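Local coordinates for protein 401aa long hypothetical glucose-1-phosphate thymidylyltransferase (Sulfolobus tokodaii, PDB 2GGQ) that probably makes nucleotide-activated sugars as a bifunctional acetyltransferase and nucleotidyltransferase, coupling sugar 1-phosphates to UTP or dTTP with release of diphosphate, at residues T50-S55 / V71-D76; F4-G9 / I95-L100; T20-F25 / E59-K64. All coordinates share one frame; numbering follows the deposited sequence.

Interaction 1: residues T50-S55 / V71-D76. With TTP (thymidine-5'-triphosphate), chain E.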
loop_
_atom_site.group_PDB
_atom_site.type_symbol
_atom_site.label_atom_id
_atom_site.label_comp_id
_atom_site.label_asym_id
_atom_site.label_seq_id
_atom_site.Cartn_x
_atom_site.Cartn_y
_atom_site.Cartn_z
ATOM N N THR A 50 -3.050 13.930 13.458
ATOM C CA THR A 50 -1.652 13.788 13.765
ATOM C C THR A 50 -1.161 12.458 13.165
ATOM O O THR A 50 -1.791 11.404 13.346
ATOM C CB THR A 50 -1.450 13.765 15.305
ATOM O OG1 THR A 50 -1.826 15.039 15.835
ATOM C CG2 THR A 50 0.045 13.481 15.714
ATOM N N VAL A 51 -0.044 12.503 12.463
ATOM C CA VAL A 51 0.590 11.269 12.031
ATOM C C VAL A 51 1.771 11.023 12.910
ATOM O O VAL A 51 2.602 11.907 13.084
ATOM C CB VAL A 51 1.083 11.338 10.569
ATOM C CG1 VAL A 51 1.416 9.921 10.045
ATOM C CG2 VAL A 51 0.033 11.973 9.707
ATOM N N ILE A 52 1.870 9.812 13.440
ATOM C CA ILE A 52 3.034 9.407 14.210
ATOM C C ILE A 52 4.010 8.635 13.277
ATOM O O ILE A 52 3.610 7.667 12.635
ATOM C CB ILE A 52 2.595 8.549 15.367
ATOM C CG1 ILE A 52 1.697 9.414 16.308
ATOM C CG2 ILE A 52 3.805 7.999 16.094
ATOM C CD1 ILE A 52 0.826 8.610 17.226
ATOM N N VAL A 53 5.255 9.091 13.199
ATOM C CA VAL A 53 6.219 8.602 12.187
ATOM C C VAL A 53 7.537 8.174 12.860
ATOM O O VAL A 53 7.812 8.558 14.001
ATOM C CB VAL A 53 6.529 9.689 11.108
ATOM C CG1 VAL A 53 5.246 10.194 10.415
ATOM C CG2 VAL A 53 7.304 10.904 11.685
ATOM N N SER A 54 8.377 7.416 12.149
ATOM C CA SER A 54 9.725 7.165 12.645
ATOM C C SER A 54 10.504 8.449 12.457
ATOM O O SER A 54 10.170 9.244 11.573
ATOM C CB SER A 54 10.387 6.048 11.851
ATOM O OG SER A 54 10.483 6.437 10.490
ATOM N N SER A 55 11.518 8.662 13.296
ATOM C CA SER A 55 12.430 9.833 13.184
ATOM C C SER A 55 13.088 9.941 11.820
ATOM O O SER A 55 13.209 11.044 11.274
ATOM C CB SER A 55 13.517 9.785 14.259
ATOM O OG SER A 55 12.922 9.762 15.545
ATOM N N VAL A 71 4.399 13.873 14.454
ATOM C CA VAL A 71 5.094 13.623 15.698
ATOM C C VAL A 71 5.871 12.351 15.501
ATOM O O VAL A 71 5.358 11.409 14.899
ATOM C CB VAL A 71 4.091 13.405 16.837
ATOM C CG1 VAL A 71 4.788 12.935 18.106
ATOM C CG2 VAL A 71 3.290 14.672 17.062
ATOM N N THR A 72 7.082 12.310 16.050
ATOM C CA THR A 72 7.933 11.143 15.944
ATOM C C THR A 72 7.680 10.190 17.083
ATOM O O THR A 72 7.478 10.603 18.212
ATOM C CB THR A 72 9.409 11.524 15.971
ATOM O OG1 THR A 72 9.659 12.283 17.157
ATOM C CG2 THR A 72 9.787 12.340 14.759
ATOM N N GLN A 73 7.682 8.903 16.777
ATOM C CA GLN A 73 7.608 7.868 17.778
ATOM C C GLN A 73 8.913 7.883 18.604
ATOM O O GLN A 73 9.970 8.194 18.072
ATOM C CB GLN A 73 7.442 6.530 17.082
ATOM C CG GLN A 73 7.443 5.328 17.982
ATOM C CD GLN A 73 6.943 4.097 17.282
ATOM O OE1 GLN A 73 5.854 4.083 16.728
ATOM N NE2 GLN A 73 7.736 3.041 17.317
ATOM N N LYS A 74 8.832 7.573 19.900
ATOM C CA LYS A 74 10.046 7.483 20.716
ATOM C C LYS A 74 11.003 6.502 20.036
ATOM O O LYS A 74 10.600 5.405 19.625
ATOM C CB LYS A 74 9.742 7.033 22.153
ATOM C CG LYS A 74 8.942 8.018 23.018
ATOM C CD LYS A 74 9.250 7.779 24.512
ATOM C CE LYS A 74 8.664 8.866 25.422
ATOM N NZ LYS A 74 9.580 9.270 26.556
ATOM N N ASP A 75 12.261 6.916 19.903
ATOM C CA ASP A 75 13.292 6.128 19.210
ATOM C C ASP A 75 13.543 4.740 19.800
ATOM O O ASP A 75 13.811 3.777 19.062
ATOM C CB ASP A 75 14.618 6.893 19.208
ATOM C CG ASP A 75 14.810 7.745 17.971
ATOM O OD1 ASP A 75 13.878 7.844 17.133
ATOM O OD2 ASP A 75 15.918 8.320 17.841
ATOM N N ASP A 76 13.463 4.642 21.126
ATOM C CA ASP A 76 13.969 3.470 21.865
ATOM C C ASP A 76 12.944 2.355 22.061
ATOM O O ASP A 76 13.242 1.323 22.688
ATOM C CB ASP A 76 14.558 3.904 23.214
ATOM C CG ASP A 76 13.559 4.685 24.081
ATOM O OD1 ASP A 76 12.512 5.161 23.572
ATOM O OD2 ASP A 76 13.837 4.827 25.291
HETATM P PA TTP E . 2.887 -4.030 10.655
HETATM O O1A TTP E . 2.665 -5.520 10.902
HETATM O O2A TTP E . 1.545 -3.306 10.514
HETATM O O3A TTP E . 3.747 -3.799 9.266
HETATM P PB TTP E . 5.079 -2.889 9.285
HETATM O O1B TTP E . 5.293 -1.918 8.169
HETATM O O2B TTP E . 5.079 -2.009 10.510
HETATM O O3B TTP E . 6.253 -3.938 9.555
HETATM P PG TTP E . 7.134 -4.749 8.513
HETATM O O1G TTP E . 6.628 -4.502 7.098
HETATM O O2G TTP E . 8.588 -4.357 8.640
HETATM O O3G TTP E . 6.989 -6.179 8.981
HETATM O "O5'" TTP E . 3.838 -3.457 11.853
HETATM C "C5'" TTP E . 4.962 -4.243 12.318
HETATM C "C4'" TTP E . 6.205 -3.522 12.885
HETATM O "O4'" TTP E . 6.205 -2.078 12.937
HETATM C "C3'" TTP E . 6.317 -3.900 14.337
HETATM O "O3'" TTP E . 7.719 -3.908 14.664
HETATM C "C2'" TTP E . 5.587 -2.781 15.095
HETATM C "C1'" TTP E . 6.030 -1.565 14.295
HETATM N N1 TTP E . 5.180 -0.333 14.309
HETATM C C2 TTP E . 5.629 0.844 15.014
HETATM O O2 TTP E . 6.696 0.868 15.681
HETATM N N3 TTP E . 4.923 1.979 14.991
HETATM C C4 TTP E . 3.783 2.053 14.307
HETATM O O4 TTP E . 3.168 3.134 14.305
HETATM C C5 TTP E . 3.278 0.877 13.570
HETATM C C5M TTP E . 1.985 0.946 12.790
HETATM C C6 TTP E . 4.032 -0.298 13.609
HETATM O O HOH W 1 11.479 6.889 15.409
#

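Interaction 2: residues F4-G9 / I95-L100. With TTP (thymidine-5'-triphosphate), chain E.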
loop_
_atom_site.group_PDB
_atom_site.type_symbol
_atom_site.label_atom_id
_atom_site.label_comp_id
_atom_site.label_asym_id
_atom_site.label_seq_id
_atom_site.Cartn_x
_atom_site.Cartn_y
_atom_site.Cartn_z
ATOM N N PHE A 4 -5.328 10.067 15.150
ATOM C CA PHE A 4 -3.918 9.723 15.026
ATOM C C PHE A 4 -3.720 8.590 14.006
ATOM O O PHE A 4 -4.357 7.559 14.120
ATOM C CB PHE A 4 -3.375 9.307 16.373
ATOM C CG PHE A 4 -3.470 10.405 17.412
ATOM C CD1 PHE A 4 -2.393 11.259 17.620
ATOM C CD2 PHE A 4 -4.658 10.626 18.125
ATOM C CE1 PHE A 4 -2.461 12.290 18.561
ATOM C CE2 PHE A 4 -4.743 11.686 19.070
ATOM C CZ PHE A 4 -3.628 12.503 19.295
ATOM N N ILE A 5 -2.850 8.818 13.024
ATOM C CA ILE A 5 -2.450 7.772 12.067
ATOM C C ILE A 5 -1.129 7.203 12.541
ATOM O O ILE A 5 -0.156 7.959 12.722
ATOM C CB ILE A 5 -2.358 8.315 10.613
ATOM C CG1 ILE A 5 -3.678 9.026 10.247
ATOM C CG2 ILE A 5 -2.018 7.148 9.610
ATOM C CD1 ILE A 5 -3.704 9.776 8.883
ATOM N N LEU A 6 -1.117 5.902 12.832
ATOM C CA LEU A 6 0.089 5.238 13.301
ATOM C C LEU A 6 0.840 4.793 12.053
ATOM O O LEU A 6 0.464 3.812 11.389
ATOM C CB LEU A 6 -0.222 4.063 14.218
ATOM C CG LEU A 6 -1.230 4.370 15.339
ATOM C CD1 LEU A 6 -1.461 3.144 16.185
ATOM C CD2 LEU A 6 -0.764 5.542 16.172
ATOM N N ALA A 7 1.854 5.588 11.708
ATOM C CA ALA A 7 2.584 5.432 10.451
ATOM C C ALA A 7 4.086 5.255 10.686
ATOM O O ALA A 7 4.914 5.702 9.861
ATOM C CB ALA A 7 2.336 6.617 9.556
ATOM N N ALA A 8 4.430 4.643 11.811
ATOM C CA ALA A 8 5.826 4.469 12.188
ATOM C C ALA A 8 6.302 3.001 12.104
ATOM O O ALA A 8 7.273 2.607 12.769
ATOM C CB ALA A 8 6.066 5.046 13.587
ATOM N N GLY A 9 5.612 2.209 11.298
ATOM C CA GLY A 9 6.005 0.830 11.013
ATOM C C GLY A 9 7.281 0.828 10.173
ATOM O O GLY A 9 7.623 1.827 9.518
ATOM N N ILE A 95 -8.066 6.320 16.139
ATOM C CA ILE A 95 -6.738 5.805 15.824
ATOM C C ILE A 95 -6.875 4.875 14.633
ATOM O O ILE A 95 -7.813 4.054 14.565
ATOM C CB ILE A 95 -6.091 5.109 17.041
ATOM C CG1 ILE A 95 -5.783 6.162 18.133
ATOM C CG2 ILE A 95 -4.786 4.426 16.648
ATOM C CD1 ILE A 95 -6.645 6.040 19.314
ATOM N N ILE A 96 -6.001 5.069 13.663
ATOM C CA ILE A 96 -6.018 4.296 12.409
ATOM C C ILE A 96 -4.571 3.915 12.014
ATOM O O ILE A 96 -3.636 4.719 12.155
ATOM C CB ILE A 96 -6.735 5.074 11.299
ATOM C CG1 ILE A 96 -6.901 4.263 10.020
ATOM C CG2 ILE A 96 -5.954 6.326 10.928
ATOM C CD1 ILE A 96 -8.106 4.738 9.187
ATOM N N TYR A 97 -4.387 2.682 11.553
ATOM C CA TYR A 97 -3.062 2.231 11.096
ATOM C C TYR A 97 -2.752 2.829 9.741
ATOM O O TYR A 97 -3.624 2.901 8.888
ATOM C CB TYR A 97 -2.988 0.708 11.024
ATOM C CG TYR A 97 -3.055 -0.005 12.341
ATOM C CD1 TYR A 97 -2.749 0.650 13.535
ATOM C CD2 TYR A 97 -3.372 -1.363 12.393
ATOM C CE1 TYR A 97 -2.807 -0.019 14.759
ATOM C CE2 TYR A 97 -3.432 -2.048 13.622
ATOM C CZ TYR A 97 -3.146 -1.365 14.789
ATOM O OH TYR A 97 -3.177 -2.023 15.989
ATOM N N GLY A 98 -1.507 3.250 9.551
ATOM C CA GLY A 98 -1.113 4.017 8.374
ATOM C C GLY A 98 -0.943 3.313 7.028
ATOM O O GLY A 98 -0.631 3.967 6.027
ATOM N N ASP A 99 -1.169 2.006 7.004
ATOM C CA ASP A 99 -1.097 1.240 5.753
ATOM C C ASP A 99 -2.436 0.618 5.313
ATOM O O ASP A 99 -2.473 -0.293 4.460
ATOM C CB ASP A 99 -0.018 0.167 5.871
ATOM C CG ASP A 99 -0.305 -0.867 6.961
ATOM O OD1 ASP A 99 -1.311 -0.786 7.702
ATOM O OD2 ASP A 99 0.506 -1.801 7.050
ATOM N N LEU A 100 -3.532 1.144 5.862
ATOM C CA LEU A 100 -4.853 0.624 5.572
ATOM C C LEU A 100 -5.492 1.396 4.461
ATOM O O LEU A 100 -5.541 2.619 4.496
ATOM C CB LEU A 100 -5.778 0.724 6.815
ATOM C CG LEU A 100 -5.268 0.278 8.180
ATOM C CD1 LEU A 100 -6.356 0.537 9.254
ATOM C CD2 LEU A 100 -4.929 -1.165 8.130
HETATM P PA TTP E . 2.887 -4.030 10.655
HETATM O O1A TTP E . 2.665 -5.520 10.902
HETATM O O2A TTP E . 1.545 -3.306 10.514
HETATM O O3A TTP E . 3.747 -3.799 9.266
HETATM P PB TTP E . 5.079 -2.889 9.285
HETATM O O1B TTP E . 5.293 -1.918 8.169
HETATM O O2B TTP E . 5.079 -2.009 10.510
HETATM O O3B TTP E . 6.253 -3.938 9.555
HETATM P PG TTP E . 7.134 -4.749 8.513
HETATM O O1G TTP E . 6.628 -4.502 7.098
HETATM O O2G TTP E . 8.588 -4.357 8.640
HETATM O O3G TTP E . 6.989 -6.179 8.981
HETATM O "O5'" TTP E . 3.838 -3.457 11.853
HETATM C "C5'" TTP E . 4.962 -4.243 12.318
HETATM C "C4'" TTP E . 6.205 -3.522 12.885
HETATM O "O4'" TTP E . 6.205 -2.078 12.937
HETATM C "C3'" TTP E . 6.317 -3.900 14.337
HETATM O "O3'" TTP E . 7.719 -3.908 14.664
HETATM C "C2'" TTP E . 5.587 -2.781 15.095
HETATM C "C1'" TTP E . 6.030 -1.565 14.295
HETATM N N1 TTP E . 5.180 -0.333 14.309
HETATM C C2 TTP E . 5.629 0.844 15.014
HETATM O O2 TTP E . 6.696 0.868 15.681
HETATM N N3 TTP E . 4.923 1.979 14.991
HETATM C C4 TTP E . 3.783 2.053 14.307
HETATM O O4 TTP E . 3.168 3.134 14.305
HETATM C C5 TTP E . 3.278 0.877 13.570
HETATM C C5M TTP E . 1.985 0.946 12.790
HETATM C C6 TTP E . 4.032 -0.298 13.609
#

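Interaction 3: residues T20-F25 / E59-K64. With TTP (thymidine-5'-triphosphate), chain E.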
loop_
_atom_site.group_PDB
_atom_site.type_symbol
_atom_site.label_atom_id
_atom_site.label_comp_id
_atom_site.label_asym_id
_atom_site.label_seq_id
_atom_site.Cartn_x
_atom_site.Cartn_y
_atom_site.Cartn_z
ATOM N N THR A 20 12.584 4.180 -0.690
ATOM C CA THR A 20 12.547 5.607 -0.989
ATOM C C THR A 20 11.283 6.383 -0.543
ATOM O O THR A 20 11.202 7.592 -0.770
ATOM C CB THR A 20 12.674 5.897 -2.504
ATOM O OG1 THR A 20 11.591 5.260 -3.221
ATOM C CG2 THR A 20 14.061 5.380 -3.048
ATOM N N ARG A 21 10.259 5.697 -0.045
ATOM C CA ARG A 21 9.099 6.426 0.515
ATOM C C ARG A 21 8.542 5.644 1.684
ATOM O O ARG A 21 8.683 4.422 1.725
ATOM C CB ARG A 21 7.989 6.647 -0.535
ATOM C CG ARG A 21 7.187 5.372 -0.893
ATOM C CD ARG A 21 6.085 5.624 -1.909
ATOM N NE ARG A 21 6.605 5.762 -3.281
ATOM C CZ ARG A 21 6.132 6.634 -4.153
ATOM N NH1 ARG A 21 5.127 7.429 -3.792
ATOM N NH2 ARG A 21 6.648 6.714 -5.386
ATOM N N PRO A 22 7.921 6.341 2.673
ATOM C CA PRO A 22 7.136 5.617 3.649
ATOM C C PRO A 22 5.944 4.924 3.017
ATOM O O PRO A 22 5.416 5.394 2.004
ATOM C CB PRO A 22 6.643 6.720 4.624
ATOM C CG PRO A 22 7.611 7.920 4.405
ATOM C CD PRO A 22 7.969 7.798 2.929
ATOM N N LYS A 23 5.537 3.818 3.618
ATOM C CA LYS A 23 4.386 3.042 3.154
ATOM C C LYS A 23 3.133 3.906 3.000
ATOM O O LYS A 23 2.315 3.673 2.087
ATOM C CB LYS A 23 4.212 1.811 4.060
ATOM C CG LYS A 23 2.952 0.933 3.915
ATOM C CD LYS A 23 3.150 -0.559 4.434
ATOM C CE LYS A 23 3.716 -0.718 5.847
ATOM N NZ LYS A 23 3.213 -1.980 6.497
ATOM N N ALA A 24 3.005 4.931 3.862
ATOM C CA ALA A 24 1.849 5.850 3.825
ATOM C C ALA A 24 1.760 6.616 2.502
ATOM O O ALA A 24 0.714 7.150 2.161
ATOM C CB ALA A 24 1.920 6.860 5.053
ATOM N N PHE A 25 2.864 6.674 1.754
ATOM C CA PHE A 25 2.866 7.404 0.469
ATOM C C PHE A 25 2.822 6.520 -0.790
ATOM O O PHE A 25 3.052 6.993 -1.907
ATOM C CB PHE A 25 4.021 8.400 0.430
ATOM C CG PHE A 25 3.849 9.550 1.410
ATOM C CD1 PHE A 25 3.054 10.634 1.076
ATOM C CD2 PHE A 25 4.484 9.539 2.656
ATOM C CE1 PHE A 25 2.874 11.691 1.979
ATOM C CE2 PHE A 25 4.326 10.607 3.547
ATOM C CZ PHE A 25 3.510 11.675 3.193
ATOM N N GLU A 59 11.133 14.171 8.234
ATOM C CA GLU A 59 11.373 15.136 7.167
ATOM C C GLU A 59 10.468 14.903 5.960
ATOM O O GLU A 59 9.880 15.849 5.428
ATOM C CB GLU A 59 12.853 15.080 6.744
ATOM C CG GLU A 59 13.071 15.136 5.214
ATOM C CD GLU A 59 14.494 15.456 4.817
ATOM O OE1 GLU A 59 15.441 14.965 5.489
ATOM O OE2 GLU A 59 14.658 16.198 3.818
ATOM N N TYR A 60 10.372 13.645 5.521
ATOM C CA TYR A 60 9.579 13.290 4.359
ATOM C C TYR A 60 8.106 13.682 4.564
ATOM O O TYR A 60 7.486 14.312 3.688
ATOM C CB TYR A 60 9.724 11.787 4.064
ATOM C CG TYR A 60 9.181 11.348 2.727
ATOM C CD1 TYR A 60 10.036 10.983 1.687
ATOM C CD2 TYR A 60 7.806 11.320 2.486
ATOM C CE1 TYR A 60 9.518 10.569 0.465
ATOM C CE2 TYR A 60 7.305 10.937 1.295
ATOM C CZ TYR A 60 8.145 10.545 0.288
ATOM O OH TYR A 60 7.579 10.145 -0.899
ATOM N N PHE A 61 7.560 13.311 5.720
ATOM C CA PHE A 61 6.167 13.642 6.061
ATOM C C PHE A 61 5.941 15.154 6.146
ATOM O O PHE A 61 4.983 15.683 5.558
ATOM C CB PHE A 61 5.757 12.966 7.366
ATOM C CG PHE A 61 5.343 11.503 7.214
ATOM C CD1 PHE A 61 3.993 11.152 7.037
ATOM C CD2 PHE A 61 6.294 10.496 7.269
ATOM C CE1 PHE A 61 3.589 9.798 6.922
ATOM C CE2 PHE A 61 5.917 9.134 7.163
ATOM C CZ PHE A 61 4.550 8.793 6.990
ATOM N N GLU A 62 6.826 15.860 6.854
ATOM C CA GLU A 62 6.665 17.325 6.987
ATOM C C GLU A 62 6.570 18.010 5.631
ATOM O O GLU A 62 5.714 18.868 5.423
ATOM C CB GLU A 62 7.760 17.944 7.882
ATOM C CG GLU A 62 7.328 18.048 9.356
ATOM C CD GLU A 62 8.466 17.965 10.366
ATOM O OE1 GLU A 62 9.647 17.872 9.956
ATOM O OE2 GLU A 62 8.162 17.984 11.588
ATOM N N LYS A 63 7.415 17.577 4.697
ATOM C CA LYS A 63 7.481 18.141 3.354
ATOM C C LYS A 63 6.271 17.843 2.456
ATOM O O LYS A 63 6.018 18.596 1.517
ATOM C CB LYS A 63 8.760 17.678 2.667
ATOM C CG LYS A 63 10.019 17.968 3.460
ATOM C CD LYS A 63 11.254 17.384 2.781
ATOM C CE LYS A 63 12.502 18.202 3.106
ATOM N NZ LYS A 63 12.356 19.612 2.601
ATOM N N LYS A 64 5.541 16.755 2.729
ATOM C CA LYS A 64 4.405 16.338 1.889
ATOM C C LYS A 64 3.031 16.758 2.422
ATOM O O LYS A 64 2.076 16.913 1.646
ATOM C CB LYS A 64 4.407 14.816 1.702
ATOM C CG LYS A 64 5.686 14.222 1.120
ATOM C CD LYS A 64 5.940 14.678 -0.321
ATOM C CE LYS A 64 5.064 13.936 -1.313
ATOM N NZ LYS A 64 5.526 14.154 -2.727
HETATM P PA TTP E . 2.887 -4.030 10.655
HETATM O O1A TTP E . 2.665 -5.520 10.902
HETATM O O2A TTP E . 1.545 -3.306 10.514
HETATM O O3A TTP E . 3.747 -3.799 9.266
HETATM P PB TTP E . 5.079 -2.889 9.285
HETATM O O1B TTP E . 5.293 -1.918 8.169
HETATM O O2B TTP E . 5.079 -2.009 10.510
HETATM O O3B TTP E . 6.253 -3.938 9.555
HETATM P PG TTP E . 7.134 -4.749 8.513
HETATM O O1G TTP E . 6.628 -4.502 7.098
HETATM O O2G TTP E . 8.588 -4.357 8.640
HETATM O O3G TTP E . 6.989 -6.179 8.981
HETATM O "O5'" TTP E . 3.838 -3.457 11.853
HETATM C "C5'" TTP E . 4.962 -4.243 12.318
HETATM C "C4'" TTP E . 6.205 -3.522 12.885
HETATM O "O4'" TTP E . 6.205 -2.078 12.937
HETATM C "C3'" TTP E . 6.317 -3.900 14.337
HETATM O "O3'" TTP E . 7.719 -3.908 14.664
HETATM C "C2'" TTP E . 5.587 -2.781 15.095
HETATM C "C1'" TTP E . 6.030 -1.565 14.295
HETATM N N1 TTP E . 5.180 -0.333 14.309
HETATM C C2 TTP E . 5.629 0.844 15.014
HETATM O O2 TTP E . 6.696 0.868 15.681
HETATM N N3 TTP E . 4.923 1.979 14.991
HETATM C C4 TTP E . 3.783 2.053 14.307
HETATM O O4 TTP E . 3.168 3.134 14.305
HETATM C C5 TTP E . 3.278 0.877 13.570
HETATM C C5M TTP E . 1.985 0.946 12.790
HETATM C C6 TTP E . 4.032 -0.298 13.609
#

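Interaction 1: residues T50-S55 / V71-D76
The ends of strands 48-53 and 69-72 run parallel, I52 bridging V71 and V53 bridging T72, and a ladder of three backbone bonds joins them: V71 N to V51 O, V53 N to V71 O and Q73 N to V53 O. These strands and helix 58-64 form a beta-alpha-beta unit at one border of the nucleotidyltransferase sheet, whose outermost strand here is 69-72. The ladder reaches one residue past the strand, and its last rung, 2.8 Å from Q73 N to V53 O, fixes the residue that reads the base. From there the Q73 side chain leaves with CG anti to the backbone N (chi1 176°) and extended beyond CG, carrying its amide to the thymine of the bound TTP. Q73 OE1 accepts from TTP N3 at 2.9 Å while Q73 NE2 donates to TTP O2 at 2.9 Å, a two-bond pairing that suits the imide edge of thymine or uracil. NE2 also bonds I77 O, which fixes which end of the amide is nitrogen. On the face that I52 shares with V71, I52 CG2 packs against Q73 CB at 4.0 Å. Across the strands T50 CG2 meets V71 CG2 at 3.7 Å. Beyond the strand ends, a water accepts from S55 N and donates to D75 OD1. D75 OD1 also accepts from S55 OG at 2.7 Å, on its syn side and 24° out of the carboxylate plane.

Interaction 2: residues F4-G9 / I95-L100
G98 lies so close beside strand 2-7 that G98 CA is 3.5 Å from I5 CG2, tighter than ordinary van der Waals contact, and it is the one glycine among the paired residues. G98 N donates to L6 O at 2.8 Å, but from 41° above the carbonyl plane, where the chain is already bending into the type I turn Y97-L100. Before the turn the pairing is regular and parallel: I96 N donates to F4 O, and L6 N to I96 O. Strands 2-7 and 93-97 are central neighbours in the Rossmann-like sheet of the GT-A nucleotidyltransferase fold, and both substrate sites open at their C-terminal ends. On one face I5 CG1 and I96 CG2 lie side by side at 3.6 Å. On the other, L6 CD1 touches I95 CG2 at 3.6 Å and meets the Y97 ring in its plane, at the CE1 edge, 3.7 Å away. Y97, whose hydroxyl bonds Y161, probably binds N-acetylglucosamine 1-phosphate. The nucleotide lies beyond L6: A8 N donates to TTP O4 at 3.2 Å, and G9 CA comes within 3.0 Å of TTP O2B.

Interaction 3: residues T20-F25 / E59-K64
An aromatic cluster of F25, Y60 and F61 joins helix 58-64 of the nucleotidyltransferase domain to the loop that carries K23 to the nucleotide. No hydrogen bond crosses between 20-25 and 59-64, and the contact is made by rings and aliphatic carbons. P22 wedges between the two helix aromatics: its CD stands over the centre of the Y60 ring in a CH-pi contact, 3.5 Å from the centroid and 11° off the normal, while its CG meets F61 CE2 at 3.5 Å. Y60 CG is anti to its backbone N (chi1 -168°), which sends the ring out from the helix across the proline. F25 completes the cluster obliquely, its ring plane turned 54° from that of Y60, with Y60 CE2 above the rim of one face. F25 CE2 in turn rides over the rim of one face of F61, and A24 CB touches F61 CZ at 3.8 Å. K64 CB touches F25 CE1 at 3.5 Å, coming obliquely, and its CG makes an off-centre CH-pi contact with the same ring. Within the loop, R21 NH1 donates to F25 O at 2.8 Å from above the carbonyl plane, and R21 NH2 forms salt bridges with E302 and E319 of the left-handed beta-helix domain. K23, which takes no part in the contact with the helix, is paired with D99 and reaches the triphosphate, where K23 NZ lies 2.7 Å from TTP O1B.

Overall arrangement
From the N terminus, strand 2-7 leads through loop 20-25 to strand 48-53, helix 58-64 and strands 69-72 and 93-97. Interaction 2 closes the longest loop, holding both others. Interaction 3 brings 20-25 to helix 58-64 over 33 residues, and interaction 1 closes the short beta-alpha-beta connection. They cross, since 20-25 precedes strand 48-53 while helix 58-64 lies between the strands of interaction 1. Strand 48-53 lies between 69-72 and 2-7, so interactions 1 and 2 are successive parts of one sheet, linked by T50 and I52 backbone bonds to I5. F61 of interaction 3 packs on V51, V53 and A7, joining helix to sheet. TTP touches all three: base at 1 and 2, phosphates at 2 and 3.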